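Local coordinates for hypothetical protein AF1548 (Archaeoglobus fulgidus, PDB 1Y88), which is of unknown function but probably binds DNA and may act as an endonuclease, at residues 98-103 / 129-134. Sequence-based numbering, arbitrary orientation.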
ATOM      1  N   TRP A  98       1.225  -8.277  13.746  1.00 12.51           N
ATOM      2  CA  TRP A  98       2.687  -8.420  13.899  1.00 12.89           C
ATOM      3  C   TRP A  98       3.280  -8.518  12.498  1.00 13.58           C
ATOM      4  O   TRP A  98       2.849  -9.366  11.693  1.00 15.05           O
ATOM      5  CB  TRP A  98       2.965  -9.713  14.656  1.00 12.88           C
ATOM      6  CG  TRP A  98       4.380  -9.977  15.166  1.00 12.05           C
ATOM      7  CD1 TRP A  98       5.549  -9.373  14.818  1.00 13.82           C
ATOM      8  CD2 TRP A  98       4.703 -10.993  16.112  1.00 13.74           C
ATOM      9  NE1 TRP A  98       6.621  -9.950  15.537  1.00 12.59           N
ATOM     10  CE2 TRP A  98       6.110 -10.955  16.325  1.00 13.88           C
ATOM     11  CE3 TRP A  98       3.932 -11.947  16.796  1.00 14.22           C
ATOM     12  CZ2 TRP A  98       6.760 -11.842  17.226  1.00 12.42           C
ATOM     13  CZ3 TRP A  98       4.575 -12.826  17.700  1.00 15.65           C
ATOM     14  CH2 TRP A  98       5.971 -12.743  17.908  1.00 12.91           C
ATOM     15  N   ILE A  99       4.219  -7.641  12.176  1.00 13.28           N
ATOM     16  CA  ILE A  99       4.868  -7.678  10.867  1.00 13.07           C
ATOM     17  C   ILE A  99       6.288  -8.213  11.035  1.00 13.48           C
ATOM     18  O   ILE A  99       7.040  -7.748  11.914  1.00 13.35           O
ATOM     19  CB  ILE A  99       4.924  -6.259  10.198  1.00 12.64           C
ATOM     20  CG1 ILE A  99       3.505  -5.662  10.053  1.00 12.62           C
ATOM     21  CG2 ILE A  99       5.584  -6.342   8.790  1.00 13.96           C
ATOM     22  CD1 ILE A  99       3.491  -4.106   9.635  1.00 13.61           C
ATOM     23  N   PHE A 100       6.649  -9.164  10.180  1.00 14.09           N
ATOM     24  CA  PHE A 100       8.045  -9.595  10.046  1.00 13.45           C
ATOM     25  C   PHE A 100       8.622  -9.088   8.748  1.00 14.33           C
ATOM     26  O   PHE A 100       7.997  -9.205   7.694  1.00 14.56           O
ATOM     27  CB  PHE A 100       8.151 -11.130  10.049  1.00 13.58           C
ATOM     28  CG  PHE A 100       8.095 -11.755  11.430  1.00 12.43           C
ATOM     29  CD1 PHE A 100       9.242 -12.348  11.989  1.00 13.98           C
ATOM     30  CD2 PHE A 100       6.905 -11.791  12.150  1.00 13.77           C
ATOM     31  CE1 PHE A 100       9.201 -12.961  13.243  1.00 14.72           C
ATOM     32  CE2 PHE A 100       6.855 -12.384  13.429  1.00 14.82           C
ATOM     33  CZ  PHE A 100       8.016 -12.983  13.969  1.00 14.42           C
ATOM     34  N   THR A 101       9.823  -8.523   8.823  1.00 14.04           N
ATOM     35  CA  THR A 101      10.530  -8.171   7.619  1.00 15.32           C
ATOM     36  C   THR A 101      11.978  -8.651   7.725  1.00 16.06           C
ATOM     37  O   THR A 101      12.528  -8.750   8.827  1.00 15.62           O
ATOM     38  CB  THR A 101      10.455  -6.652   7.340  1.00 15.92           C
ATOM     39  OG1 THR A 101      10.986  -6.382   6.033  1.00 17.69           O
ATOM     40  CG2 THR A 101      11.231  -5.864   8.381  1.00 15.17           C
ATOM     41  N   ASN A 102      12.586  -8.923   6.585  1.00 16.82           N
ATOM     42  CA  ASN A 102      13.978  -9.339   6.556  1.00 18.27           C
ATOM     43  C   ASN A 102      14.941  -8.161   6.385  1.00 18.27           C
ATOM     44  O   ASN A 102      16.134  -8.376   6.303  1.00 17.99           O
ATOM     45  CB  ASN A 102      14.243 -10.404   5.470  1.00 18.51           C
ATOM     46  CG  ASN A 102      14.037  -9.875   4.048  1.00 19.45           C
ATOM     47  OD1 ASN A 102      13.309  -8.905   3.814  1.00 19.94           O
ATOM     48  ND2 ASN A 102      14.699 -10.515   3.085  1.00 22.75           N
ATOM     49  N   THR A 103      14.420  -6.930   6.311  1.00 18.52           N
ATOM     50  CA  THR A 103      15.283  -5.747   6.295  1.00 18.15           C
ATOM     51  C   THR A 103      15.079  -4.948   7.592  1.00 18.14           C
ATOM     52  O   THR A 103      15.338  -5.455   8.697  1.00 18.07           O
ATOM     53  CB  THR A 103      15.128  -4.861   4.991  1.00 18.76           C
ATOM     54  OG1 THR A 103      13.786  -4.363   4.864  1.00 19.63           O
ATOM     55  CG2 THR A 103      15.447  -5.672   3.742  1.00 18.64           C
ATOM     56  N   GLU A 129      15.954  -9.466  19.507  1.00 21.88           N
ATOM     57  CA  GLU A 129      14.836 -10.313  19.072  1.00 22.59           C
ATOM     58  C   GLU A 129      14.628 -10.341  17.550  1.00 19.74           C
ATOM     59  O   GLU A 129      13.592 -10.796  17.062  1.00 19.64           O
ATOM     60  CB  GLU A 129      13.533  -9.894  19.787  1.00 22.89           C
ATOM     61  CG  GLU A 129      13.584  -9.969  21.333  1.00 27.17           C
ATOM     62  CD  GLU A 129      12.388  -9.280  22.039  1.00 28.94           C
ATOM     63  OE1 GLU A 129      11.741  -8.391  21.443  1.00 35.46           O
ATOM     64  OE2 GLU A 129      12.106  -9.622  23.223  1.00 38.76           O
ATOM     65  N   GLY A 130      15.615  -9.889  16.804  1.00 17.47           N
ATOM     66  CA  GLY A 130      15.476  -9.816  15.357  1.00 16.54           C
ATOM     67  C   GLY A 130      15.566 -11.210  14.744  1.00 15.69           C
ATOM     68  O   GLY A 130      15.959 -12.158  15.423  1.00 15.29           O
ATOM     69  N   ILE A 131      15.202 -11.325  13.473  1.00 14.56           N
ATOM     70  CA  ILE A 131      15.267 -12.631  12.778  1.00 15.19           C
ATOM     71  C   ILE A 131      16.718 -13.165  12.827  1.00 15.73           C
ATOM     72  O   ILE A 131      16.935 -14.381  12.969  1.00 15.23           O
ATOM     73  CB  ILE A 131      14.780 -12.533  11.319  1.00 15.67           C
ATOM     74  CG1 ILE A 131      13.284 -12.127  11.275  1.00 15.23           C
ATOM     75  CG2 ILE A 131      14.985 -13.883  10.581  1.00 14.18           C
ATOM     76  CD1 ILE A 131      12.751 -11.952   9.862  1.00 15.45           C
ATOM     77  N   GLU A 132      17.699 -12.264  12.738  1.00 16.00           N
ATOM     78  CA  GLU A 132      19.137 -12.703  12.773  1.00 17.53           C
ATOM     79  C   GLU A 132      19.410 -13.486  14.070  1.00 17.12           C
ATOM     80  O   GLU A 132      20.094 -14.545  14.050  1.00 18.18           O
ATOM     81  CB  GLU A 132      20.103 -11.498  12.610  1.00 16.95           C
ATOM     82  CG  GLU A 132      20.261 -10.657  13.905  1.00 18.98           C
ATOM     83  CD  GLU A 132      20.990  -9.330  13.717  1.00 19.42           C
ATOM     84  OE1 GLU A 132      21.578  -9.116  12.633  1.00 24.14           O
ATOM     85  OE2 GLU A 132      20.965  -8.528  14.666  1.00 20.94           O
ATOM     86  N   VAL A 133      18.867 -12.996  15.191  1.00 16.71           N
ATOM     87  CA  VAL A 133      18.979 -13.672  16.495  1.00 17.25           C
ATOM     88  C   VAL A 133      18.151 -14.953  16.562  1.00 17.52           C
ATOM     89  O   VAL A 133      18.616 -15.995  17.058  1.00 16.58           O
ATOM     90  CB  VAL A 133      18.547 -12.748  17.660  1.00 17.72           C
ATOM     91  CG1 VAL A 133      18.671 -13.485  18.998  1.00 18.73           C
ATOM     92  CG2 VAL A 133      19.378 -11.462  17.656  1.00 18.86           C
ATOM     93  N   LEU A 134      16.905 -14.887  16.103  1.00 16.23           N
ATOM     94  CA  LEU A 134      16.079 -16.098  16.094  1.00 16.30           C
ATOM     95  C   LEU A 134      16.773 -17.255  15.347  1.00 16.23           C
ATOM     96  O   LEU A 134      16.743 -18.394  15.829  1.00 16.70           O
ATOM     97  CB  LEU A 134      14.718 -15.811  15.439  1.00 17.21           C
ATOM     98  CG  LEU A 134      13.915 -14.731  16.208  1.00 17.35           C
ATOM     99  CD1 LEU A 134      12.577 -14.427  15.502  1.00 18.40           C
ATOM    100  CD2 LEU A 134      13.687 -15.097  17.661  1.00 19.66           C
TER
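Phe-100 of strand 96-100 meets the first turn of helix 131-136 with the rim of its ring, and the pairing illustrates how a short helix can be docked on a sheet chiefly by apolar side chains. Atom CD1 lies 4.1 Å from Ile-131 CG1, and CE1 lies 4.3 Å from Leu-134 CD1, so two aliphatic side chains about one helical turn apart border the same ring edge, near its plane. The indole of Trp-98, two residues earlier, has Phe-100 CE2 over one face, 3.2 Å above the plane and displaced toward the rim. Val-24 and Leu-28 of helix 17-29 also pack on Phe-100.

Thr-101 contributes its backbone: the carbonyl O is 3.4 Å from Ile-131 CD1, a van der Waals contact. Its hydroxyl is engaged away from the helix, hydrogen-bonded with Lys-66 O and Thr-74 OG1. At Asn-102 the same isoleucine methyl approaches CA at 4.4 Å, while the side-chain OD1 accepts a hydrogen bond from His-68 N. The extended isoleucine chain explains this double reach: CG1 stands beside the backbone N (chi1 -63°), and CD1, anti along the chain (chi2 178°), is carried past the phenyl edge to the backbone of Thr-101 and Asn-102.

Gly-130 is the N-cap, and its O accepts the Leu-134 N bond at 3.0 Å that closes the first turn. Helix 131-136 thus packs against strand 96-100 and, through Ile-131 on Thr-121, strand 119-121, with Leu-134 reaching Leu-27 of helix 17-29: buried helix-on-sheet packing consistent with a restriction-endonuclease-like alpha/beta fold.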